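Local coordinates for flagellar brake protein YcgR (Klebsiella pneumoniae, PDB 5KEC) that binds the bacterial second messenger c-di-GMP and, as the transcription activator MrkH, probably turns on genes for type 3 fimbriae in biofilm formation, at residues 23-33 with 65-73; 116-124 with 223-231. One frame throughout, in Å; residues are numbered along the deposited sequence.

Contact 1. Residues 23-33 with 65-73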
loop_
_atom_site.group_PDB
_atom_site.type_symbol
_atom_site.label_atom_id
_atom_site.label_comp_id
_atom_site.label_asym_id
_atom_site.label_seq_id
_atom_site.Cartn_x
_atom_site.Cartn_y
_atom_site.Cartn_z
ATOM N N GLU B 23 0.566 -9.896 22.110
ATOM C CA GLU B 23 0.842 -10.563 20.844
ATOM C C GLU B 23 2.324 -10.940 20.748
ATOM O O GLU B 23 2.677 -11.996 20.222
ATOM C CB GLU B 23 0.411 -9.687 19.665
ATOM C CG GLU B 23 -1.061 -9.301 19.689
ATOM C CD GLU B 23 -1.998 -10.504 19.760
ATOM O OE1 GLU B 23 -1.703 -11.553 19.150
ATOM O OE2 GLU B 23 -3.042 -10.403 20.429
ATOM N N LEU B 24 3.190 -10.081 21.271
ATOM C CA LEU B 24 4.612 -10.390 21.362
ATOM C C LEU B 24 4.811 -11.720 22.091
ATOM O O LEU B 24 5.529 -12.614 21.621
ATOM C CB LEU B 24 5.340 -9.273 22.108
ATOM C CG LEU B 24 6.733 -9.616 22.633
ATOM C CD1 LEU B 24 7.762 -9.474 21.527
ATOM C CD2 LEU B 24 7.073 -8.711 23.804
ATOM N N ARG B 25 4.134 -11.841 23.231
ATOM C CA ARG B 25 4.243 -12.993 24.120
ATOM C C ARG B 25 3.664 -14.261 23.502
ATOM O O ARG B 25 4.063 -15.373 23.848
ATOM C CB ARG B 25 3.544 -12.679 25.447
ATOM C CG ARG B 25 3.479 -13.840 26.418
ATOM C CD ARG B 25 2.839 -13.419 27.735
ATOM N NE ARG B 25 1.387 -13.284 27.637
ATOM C CZ ARG B 25 0.627 -12.701 28.562
ATOM N NH1 ARG B 25 1.182 -12.190 29.655
ATOM N NH2 ARG B 25 -0.688 -12.624 28.396
ATOM N N LYS B 26 2.728 -14.093 22.578
ATOM C CA LYS B 26 2.104 -15.237 21.939
ATOM C C LYS B 26 2.783 -15.572 20.622
ATOM O O LYS B 26 2.330 -16.444 19.894
ATOM C CB LYS B 26 0.612 -14.975 21.727
ATOM C CG LYS B 26 -0.100 -14.645 23.022
ATOM C CD LYS B 26 -1.565 -15.010 22.976
ATOM C CE LYS B 26 -2.295 -14.260 21.880
ATOM N NZ LYS B 26 -3.749 -14.582 21.889
ATOM N N ARG B 27 3.877 -14.876 20.330
ATOM C CA ARG B 27 4.585 -15.029 19.067
ATOM C C ARG B 27 3.644 -14.883 17.884
ATOM O O ARG B 27 3.783 -15.579 16.883
ATOM C CB ARG B 27 5.290 -16.384 18.997
ATOM C CG ARG B 27 6.435 -16.570 19.973
ATOM C CD ARG B 27 7.088 -17.940 19.766
ATOM N NE ARG B 27 7.429 -18.153 18.359
ATOM C CZ ARG B 27 6.711 -18.887 17.512
ATOM N NH1 ARG B 27 5.612 -19.502 17.924
ATOM N NH2 ARG B 27 7.095 -19.009 16.246
ATOM N N THR B 28 2.679 -13.980 18.004
ATOM C CA THR B 28 1.734 -13.731 16.921
ATOM C C THR B 28 2.457 -13.328 15.645
ATOM O O THR B 28 3.402 -12.541 15.684
ATOM C CB THR B 28 0.720 -12.651 17.322
ATOM O OG1 THR B 28 -0.016 -13.117 18.457
ATOM C CG2 THR B 28 -0.252 -12.345 16.184
ATOM N N GLU B 29 2.026 -13.879 14.514
ATOM C CA GLU B 29 2.635 -13.517 13.243
ATOM C C GLU B 29 2.304 -12.072 12.907
ATOM O O GLU B 29 1.147 -11.660 12.966
ATOM C CB GLU B 29 2.144 -14.424 12.115
ATOM C CG GLU B 29 2.581 -15.874 12.236
ATOM C CD GLU B 29 1.519 -16.760 12.858
ATOM O OE1 GLU B 29 0.570 -16.224 13.479
ATOM O OE2 GLU B 29 1.638 -17.997 12.720
ATOM N N ILE B 30 3.320 -11.302 12.558
ATOM C CA ILE B 30 3.080 -9.948 12.082
ATOM C C ILE B 30 3.414 -9.901 10.598
ATOM O O ILE B 30 4.473 -10.376 10.170
ATOM C CB ILE B 30 3.859 -8.890 12.916
ATOM C CG1 ILE B 30 3.522 -7.468 12.454
ATOM C CG2 ILE B 30 5.367 -9.148 12.895
ATOM C CD1 ILE B 30 4.051 -6.397 13.388
ATOM N N GLU B 31 2.483 -9.387 9.802
ATOM C CA GLU B 31 2.709 -9.255 8.368
ATOM C C GLU B 31 3.025 -7.808 8.000
ATOM O O GLU B 31 2.269 -6.898 8.331
ATOM C CB GLU B 31 1.497 -9.742 7.581
ATOM C CG GLU B 31 1.761 -9.890 6.092
ATOM C CD GLU B 31 0.709 -10.733 5.392
ATOM O OE1 GLU B 31 -0.311 -11.075 6.027
ATOM O OE2 GLU B 31 0.911 -11.062 4.203
ATOM N N ILE B 32 4.145 -7.611 7.313
ATOM C CA ILE B 32 4.606 -6.284 6.920
ATOM C C ILE B 32 4.511 -6.136 5.410
ATOM O O ILE B 32 5.107 -6.925 4.672
ATOM C CB ILE B 32 6.079 -6.083 7.318
ATOM C CG1 ILE B 32 6.339 -6.667 8.711
ATOM C CG2 ILE B 32 6.469 -4.611 7.224
ATOM C CD1 ILE B 32 7.803 -6.630 9.131
ATOM N N PHE B 33 3.764 -5.136 4.952
ATOM C CA PHE B 33 3.620 -4.883 3.523
ATOM C C PHE B 33 4.435 -3.668 3.106
ATOM O O PHE B 33 4.402 -2.634 3.767
ATOM C CB PHE B 33 2.155 -4.622 3.154
ATOM C CG PHE B 33 1.235 -5.758 3.463
ATOM C CD1 PHE B 33 1.099 -6.817 2.580
ATOM C CD2 PHE B 33 0.486 -5.762 4.629
ATOM C CE1 PHE B 33 0.241 -7.865 2.862
ATOM C CE2 PHE B 33 -0.374 -6.812 4.914
ATOM C CZ PHE B 33 -0.494 -7.862 4.029
ATOM N N ILE B 65 4.093 2.422 7.099
ATOM C CA ILE B 65 4.078 1.056 6.589
ATOM C C ILE B 65 2.832 0.308 7.069
ATOM O O ILE B 65 2.416 0.453 8.217
ATOM C CB ILE B 65 5.348 0.289 7.023
ATOM C CG1 ILE B 65 6.603 1.104 6.698
ATOM C CG2 ILE B 65 5.415 -1.072 6.357
ATOM C CD1 ILE B 65 6.738 1.456 5.231
ATOM N N ARG B 66 2.237 -0.485 6.185
ATOM C CA ARG B 66 1.065 -1.283 6.539
ATOM C C ARG B 66 1.445 -2.578 7.261
ATOM O O ARG B 66 2.318 -3.324 6.808
ATOM C CB ARG B 66 0.233 -1.598 5.293
ATOM C CG ARG B 66 -0.967 -0.684 5.099
ATOM C CD ARG B 66 -2.153 -1.135 5.943
ATOM N NE ARG B 66 -3.149 -1.840 5.141
ATOM C CZ ARG B 66 -4.044 -1.229 4.372
ATOM N NH1 ARG B 66 -4.059 0.095 4.302
ATOM N NH2 ARG B 66 -4.920 -1.938 3.671
ATOM N N PHE B 67 0.782 -2.835 8.387
ATOM C CA PHE B 67 0.995 -4.063 9.141
ATOM C C PHE B 67 -0.303 -4.822 9.353
ATOM O O PHE B 67 -1.395 -4.241 9.337
ATOM C CB PHE B 67 1.590 -3.764 10.514
ATOM C CG PHE B 67 2.972 -3.192 10.470
ATOM C CD1 PHE B 67 4.076 -3.999 10.687
ATOM C CD2 PHE B 67 3.169 -1.841 10.228
ATOM C CE1 PHE B 67 5.354 -3.466 10.654
ATOM C CE2 PHE B 67 4.437 -1.316 10.196
ATOM C CZ PHE B 67 5.529 -2.131 10.405
ATOM N N LEU B 68 -0.159 -6.125 9.580
ATOM C CA LEU B 68 -1.260 -6.977 9.977
ATOM C C LEU B 68 -0.758 -7.925 11.064
ATOM O O LEU B 68 0.145 -8.726 10.834
ATOM C CB LEU B 68 -1.762 -7.763 8.770
ATOM C CG LEU B 68 -3.247 -8.097 8.668
ATOM C CD1 LEU B 68 -4.090 -6.844 8.826
ATOM C CD2 LEU B 68 -3.527 -8.765 7.332
ATOM N N LEU B 69 -1.325 -7.812 12.258
ATOM C CA LEU B 69 -1.064 -8.783 13.309
ATOM C C LEU B 69 -2.125 -9.858 13.233
ATOM O O LEU B 69 -3.312 -9.574 13.403
ATOM C CB LEU B 69 -1.093 -8.124 14.685
ATOM C CG LEU B 69 0.215 -7.499 15.161
ATOM C CD1 LEU B 69 -0.043 -6.646 16.393
ATOM C CD2 LEU B 69 1.254 -8.586 15.451
ATOM N N HIS B 70 -1.699 -11.089 12.962
ATOM C CA HIS B 70 -2.637 -12.188 12.798
ATOM C C HIS B 70 -2.977 -12.801 14.153
ATOM O O HIS B 70 -2.571 -13.922 14.458
ATOM C CB HIS B 70 -2.074 -13.241 11.837
ATOM C CG HIS B 70 -1.821 -12.721 10.455
ATOM N ND1 HIS B 70 -2.748 -12.829 9.439
ATOM C CD2 HIS B 70 -0.752 -12.086 9.919
ATOM C CE1 HIS B 70 -2.260 -12.285 8.339
ATOM N NE2 HIS B 70 -1.049 -11.826 8.603
ATOM N N SER B 71 -3.725 -12.051 14.959
ATOM C CA SER B 71 -4.085 -12.484 16.304
ATOM C C SER B 71 -5.228 -13.492 16.291
ATOM O O SER B 71 -5.909 -13.663 15.278
ATOM C CB SER B 71 -4.472 -11.282 17.164
ATOM O OG SER B 71 -4.912 -11.696 18.445
ATOM N N ASP B 72 -5.424 -14.155 17.427
ATOM C CA ASP B 72 -6.506 -15.117 17.596
ATOM C C ASP B 72 -7.849 -14.404 17.591
ATOM O O ASP B 72 -8.878 -14.994 17.258
ATOM C CB ASP B 72 -6.344 -15.870 18.917
ATOM C CG ASP B 72 -5.087 -16.711 18.962
ATOM O OD1 ASP B 72 -4.716 -17.281 17.915
ATOM O OD2 ASP B 72 -4.470 -16.802 20.045
ATOM N N SER B 73 -7.827 -13.129 17.967
ATOM C CA SER B 73 -9.043 -12.340 18.100
ATOM C C SER B 73 -9.472 -11.753 16.758
ATOM O O SER B 73 -10.563 -11.201 16.631
ATOM C CB SER B 73 -8.833 -11.222 19.121
ATOM O OG SER B 73 -7.736 -10.398 18.756
HETATM O O HOH W 1 2.999 -0.436 3.240
#
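The carboxylate of E31 is gripped by H70 and by groups beyond this strand pair. The pair is antiparallel, 29-33 with 65-71, in the sheet of the YcgR-like domain. H70 NE2 donates to E31 OE1 at 2.8 Å, a His-carboxylate bond. The donor meets the anti side of OE1, and OE1 lies near the ring plane of H70. The bond is bent, with 139° at the hydrogen, and the ring and carboxylate planes are 33° apart. E31 CG is anti to its own backbone N (chi1 -169°) and the chain stays extended, which carries OE1 over to the histidine. R110 makes a salt bridge to E31 OE2, and S38 a hydrogen bond to it. R110 and H70 both bind c-di-GMP, so E31 links two ligand-binding residues in this apo form. The nearby arginine would probably help to keep the carboxylate ionised.

Along the backbone, E31 and L68 form a hydrogen-bonded pair. E31 N donates to L68 O at 2.6 Å, and L68 N returns a bond to E31 O. H70 N adds a bond to E29 O at 2.9 Å.

The other face of the pair is apolar. I30 CD1 meets F67 CD1 at 3.6 Å, approaching the ring obliquely. I30 CB meets L69 CD2 at the same 3.6 Å. I32 lies alongside F67, with CG2 3.8 Å from F67 CE1. F51, F78 and F98 continue this aromatic core. At the far end, past the strand, K26 NZ reaches D72 OD2 from above the carboxylate plane in a 3.0 Å salt bridge.

Contact 2. Residues 116-124 with 223-231; sequences RLRHEHDFY and ILLDLILEA
L227 reaches from helix 214-234 toward segment 116-124, and its CB and both methyls meet that segment. Its CB lies 3.3 Å from L117 CD2, tighter than usual for two carbons. CG is anti to the carbonyl carbon (chi1 -66°). From it, CD1 and CD2 go to different partners. CD1 comes to the edge of the F123 ring, near its plane, 4.3 Å from CE2 of F123. CD2 turns to the histidines. It is 3.3 Å from H121 CD2, approaching that ring obliquely, and 3.9 Å from H119 CB. L227 also touches I142 of strand 134-142, so it packs against the sheet as well as the segment.

L117 points toward the helix, and with CG anti to the backbone N (chi1 -179°) its two methyls reach it. Besides L227, CD2 meets I228 CG1 at 3.5 Å, while CD1 points to A231 CB at 4.1 Å. L117 thus touches L227 and I228, neighbours in sequence, and A231 one turn further on. One turn before L227, I223 CG2 meets the F123 ring obliquely, and the two side chains slide past each other in opposite directions.

The polar part is small. E230 OE1 sits at the ring edge of H121, 3.6 Å from NE2, with the carboxylate and ring planes 67° apart. A water lies between them and gives E230 OE1 a weak hydrogen bond. On its other nitrogen, ND1, H121 has a weak hydrogen bond with E174.

Leucine and isoleucine from the helix thus hold it to the strand and loop at the start of the second antiparallel sheet. This is consistent with a PilZ domain, a beta-barrel with a helix near its C-terminus packed against it.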
loop_
_atom_site.group_PDB
_atom_site.type_symbol
_atom_site.label_atom_id
_atom_site.label_comp_id
_atom_site.label_asym_id
_atom_site.label_seq_id
_atom_site.Cartn_x
_atom_site.Cartn_y
_atom_site.Cartn_z
ATOM N N ARG B 116 -4.849 -4.945 -6.642
ATOM C CA ARG B 116 -5.536 -3.884 -7.373
ATOM C C ARG B 116 -6.645 -4.466 -8.244
ATOM O O ARG B 116 -6.545 -5.595 -8.719
ATOM C CB ARG B 116 -4.543 -3.065 -8.211
ATOM C CG ARG B 116 -3.513 -2.301 -7.373
ATOM C CD ARG B 116 -2.528 -1.507 -8.231
ATOM N NE ARG B 116 -1.958 -2.318 -9.306
ATOM C CZ ARG B 116 -0.932 -3.152 -9.159
ATOM N NH1 ARG B 116 -0.352 -3.292 -7.974
ATOM N NH2 ARG B 116 -0.486 -3.850 -10.198
ATOM N N LEU B 117 -7.702 -3.687 -8.451
ATOM C CA LEU B 117 -8.894 -4.173 -9.140
ATOM C C LEU B 117 -8.881 -3.925 -10.651
ATOM O O LEU B 117 -8.715 -2.795 -11.107
ATOM C CB LEU B 117 -10.139 -3.545 -8.513
ATOM C CG LEU B 117 -11.504 -3.947 -9.067
ATOM C CD1 LEU B 117 -11.684 -5.459 -9.022
ATOM C CD2 LEU B 117 -12.600 -3.249 -8.275
ATOM N N ARG B 118 -9.066 -4.995 -11.420
ATOM C CA ARG B 118 -9.188 -4.905 -12.872
ATOM C C ARG B 118 -10.580 -4.391 -13.224
ATOM O O ARG B 118 -11.521 -4.588 -12.460
ATOM C CB ARG B 118 -8.947 -6.281 -13.498
ATOM C CG ARG B 118 -8.924 -6.298 -15.019
ATOM C CD ARG B 118 -8.490 -7.662 -15.548
ATOM N NE ARG B 118 -9.311 -8.750 -15.020
ATOM C CZ ARG B 118 -10.382 -9.246 -15.634
ATOM N NH1 ARG B 118 -10.766 -8.756 -16.806
ATOM N NH2 ARG B 118 -11.068 -10.235 -15.077
ATOM N N HIS B 119 -10.720 -3.726 -14.369
ATOM C CA HIS B 119 -12.002 -3.113 -14.718
ATOM C C HIS B 119 -12.214 -2.970 -16.225
ATOM O O HIS B 119 -11.335 -3.293 -17.022
ATOM C CB HIS B 119 -12.145 -1.753 -14.028
ATOM C CG HIS B 119 -11.077 -0.772 -14.401
ATOM N ND1 HIS B 119 -11.171 0.039 -15.512
ATOM C CD2 HIS B 119 -9.890 -0.482 -13.821
ATOM C CE1 HIS B 119 -10.089 0.794 -15.593
ATOM N NE2 HIS B 119 -9.294 0.497 -14.581
ATOM N N GLU B 120 -13.389 -2.484 -16.612
ATOM C CA GLU B 120 -13.723 -2.315 -18.028
ATOM C C GLU B 120 -13.765 -0.842 -18.452
ATOM O O GLU B 120 -13.751 -0.526 -19.645
ATOM C CB GLU B 120 -15.054 -3.010 -18.347
ATOM C CG GLU B 120 -15.515 -2.860 -19.793
ATOM C CD GLU B 120 -16.471 -1.696 -19.986
ATOM O OE1 GLU B 120 -17.448 -1.600 -19.213
ATOM O OE2 GLU B 120 -16.244 -0.874 -20.901
ATOM N N HIS B 121 -13.801 0.051 -17.468
ATOM C CA HIS B 121 -13.922 1.485 -17.720
ATOM C C HIS B 121 -12.810 2.076 -18.596
ATOM O O HIS B 121 -11.701 1.547 -18.664
ATOM C CB HIS B 121 -14.015 2.252 -16.398
ATOM C CG HIS B 121 -15.345 2.131 -15.723
ATOM N ND1 HIS B 121 -16.367 3.034 -15.927
ATOM C CD2 HIS B 121 -15.823 1.216 -14.846
ATOM C CE1 HIS B 121 -17.417 2.680 -15.205
ATOM N NE2 HIS B 121 -17.112 1.581 -14.539
ATOM N N ASP B 122 -13.137 3.181 -19.261
ATOM C CA ASP B 122 -12.208 3.904 -20.126
ATOM C C ASP B 122 -11.399 4.913 -19.313
ATOM O O ASP B 122 -11.593 6.115 -19.447
ATOM C CB ASP B 122 -12.996 4.659 -21.202
ATOM C CG ASP B 122 -12.671 4.194 -22.609
ATOM O OD1 ASP B 122 -11.986 3.160 -22.764
ATOM O OD2 ASP B 122 -13.116 4.864 -23.564
ATOM N N PHE B 123 -10.503 4.425 -18.464
ATOM C CA PHE B 123 -9.721 5.302 -17.604
ATOM C C PHE B 123 -8.325 5.465 -18.178
ATOM O O PHE B 123 -7.720 4.494 -18.624
ATOM C CB PHE B 123 -9.629 4.728 -16.187
ATOM C CG PHE B 123 -10.950 4.653 -15.459
ATOM C CD1 PHE B 123 -12.057 5.355 -15.909
ATOM C CD2 PHE B 123 -11.074 3.879 -14.314
ATOM C CE1 PHE B 123 -13.265 5.292 -15.226
ATOM C CE2 PHE B 123 -12.278 3.805 -13.628
ATOM C CZ PHE B 123 -13.376 4.515 -14.082
ATOM N N TYR B 124 -7.813 6.692 -18.164
ATOM C CA TYR B 124 -6.481 6.968 -18.695
ATOM C C TYR B 124 -5.732 7.886 -17.737
ATOM O O TYR B 124 -6.334 8.485 -16.840
ATOM C CB TYR B 124 -6.569 7.624 -20.083
ATOM C CG TYR B 124 -7.174 6.749 -21.161
ATOM C CD1 TYR B 124 -6.374 5.938 -21.956
ATOM C CD2 TYR B 124 -8.550 6.736 -21.388
ATOM C CE1 TYR B 124 -6.924 5.133 -22.945
ATOM C CE2 TYR B 124 -9.110 5.935 -22.372
ATOM C CZ TYR B 124 -8.292 5.135 -23.147
ATOM O OH TYR B 124 -8.839 4.338 -24.131
ATOM N N ILE B 223 -15.167 5.431 -6.517
ATOM C CA ILE B 223 -15.008 4.689 -7.756
ATOM C C ILE B 223 -14.723 3.218 -7.455
ATOM O O ILE B 223 -15.261 2.322 -8.109
ATOM C CB ILE B 223 -13.851 5.251 -8.598
ATOM C CG1 ILE B 223 -14.121 6.704 -8.989
ATOM C CG2 ILE B 223 -13.617 4.384 -9.835
ATOM C CD1 ILE B 223 -12.958 7.361 -9.691
ATOM N N LEU B 224 -13.862 2.977 -6.470
ATOM C CA LEU B 224 -13.497 1.617 -6.084
ATOM C C LEU B 224 -14.728 0.836 -5.666
ATOM O O LEU B 224 -14.962 -0.276 -6.137
ATOM C CB LEU B 224 -12.504 1.633 -4.930
ATOM C CG LEU B 224 -11.045 1.892 -5.273
ATOM C CD1 LEU B 224 -10.266 2.043 -3.988
ATOM C CD2 LEU B 224 -10.491 0.757 -6.116
ATOM N N LEU B 225 -15.512 1.430 -4.774
ATOM C CA LEU B 225 -16.730 0.797 -4.294
ATOM C C LEU B 225 -17.652 0.451 -5.460
ATOM O O LEU B 225 -18.362 -0.551 -5.417
ATOM C CB LEU B 225 -17.437 1.689 -3.262
ATOM C CG LEU B 225 -16.661 1.992 -1.969
ATOM C CD1 LEU B 225 -17.458 2.899 -1.042
ATOM C CD2 LEU B 225 -16.258 0.718 -1.240
ATOM N N ASP B 226 -17.619 1.267 -6.512
ATOM C CA ASP B 226 -18.410 1.014 -7.716
ATOM C C ASP B 226 -17.832 -0.127 -8.546
ATOM O O ASP B 226 -18.566 -0.945 -9.110
ATOM C CB ASP B 226 -18.484 2.271 -8.592
ATOM C CG ASP B 226 -19.469 3.300 -8.066
ATOM O OD1 ASP B 226 -20.329 2.938 -7.240
ATOM O OD2 ASP B 226 -19.390 4.472 -8.490
ATOM N N LEU B 227 -16.508 -0.160 -8.638
ATOM C CA LEU B 227 -15.821 -1.172 -9.425
ATOM C C LEU B 227 -15.915 -2.531 -8.744
ATOM O O LEU B 227 -16.239 -3.533 -9.377
ATOM C CB LEU B 227 -14.358 -0.778 -9.634
ATOM C CG LEU B 227 -14.158 0.477 -10.485
ATOM C CD1 LEU B 227 -12.680 0.848 -10.583
ATOM C CD2 LEU B 227 -14.761 0.265 -11.864
ATOM N N ILE B 228 -15.628 -2.549 -7.447
ATOM C CA ILE B 228 -15.740 -3.758 -6.643
ATOM C C ILE B 228 -17.144 -4.343 -6.735
ATOM O O ILE B 228 -17.318 -5.529 -7.016
ATOM C CB ILE B 228 -15.411 -3.463 -5.174
ATOM C CG1 ILE B 228 -13.956 -3.000 -5.046
ATOM C CG2 ILE B 228 -15.672 -4.690 -4.317
ATOM C CD1 ILE B 228 -13.616 -2.403 -3.695
ATOM N N LEU B 229 -18.148 -3.504 -6.500
ATOM C CA LEU B 229 -19.539 -3.932 -6.596
ATOM C C LEU B 229 -19.819 -4.522 -7.975
ATOM O O LEU B 229 -20.427 -5.587 -8.098
ATOM C CB LEU B 229 -20.480 -2.758 -6.309
ATOM C CG LEU B 229 -21.981 -3.057 -6.321
ATOM C CD1 LEU B 229 -22.329 -4.142 -5.308
ATOM C CD2 LEU B 229 -22.775 -1.787 -6.055
ATOM N N GLU B 230 -19.360 -3.829 -9.013
ATOM C CA GLU B 230 -19.522 -4.309 -10.380
ATOM C C GLU B 230 -18.844 -5.662 -10.588
ATOM O O GLU B 230 -19.404 -6.557 -11.218
ATOM C CB GLU B 230 -18.972 -3.290 -11.381
ATOM C CG GLU B 230 -18.998 -3.773 -12.825
ATOM C CD GLU B 230 -18.183 -2.893 -13.753
ATOM O OE1 GLU B 230 -17.876 -1.744 -13.364
ATOM O OE2 GLU B 230 -17.844 -3.356 -14.865
ATOM N N ALA B 231 -17.633 -5.806 -10.058
ATOM C CA ALA B 231 -16.884 -7.057 -10.177
ATOM C C ALA B 231 -17.578 -8.219 -9.458
ATOM O O ALA B 231 -17.588 -9.346 -9.954
ATOM C CB ALA B 231 -15.460 -6.877 -9.659
HETATM O O HOH W 2 -19.718 -0.145 -14.449
#

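In the fold
Contact 1, a strand pair in the first antiparallel sheet, precedes contact 2, which packs the C-terminal helix on the start of the second. Their centres are about 30 Å apart, and their nearest atoms about 10 Å, so they do not touch. The arginines between them in sequence bind c-di-GMP. R110 meets E31 of contact 1, and the side chain of F33 is about 4 Å from that of R114. In contact 2, the side chains of H119 and L224 are each about 5 Å from those of D141 and S143, respectively. R110 and R114 fit the RxxxR motif of PilZ proteins, and D141, S143 and G146 the DxSxxG motif. The two contacts thus border a site built from both domains.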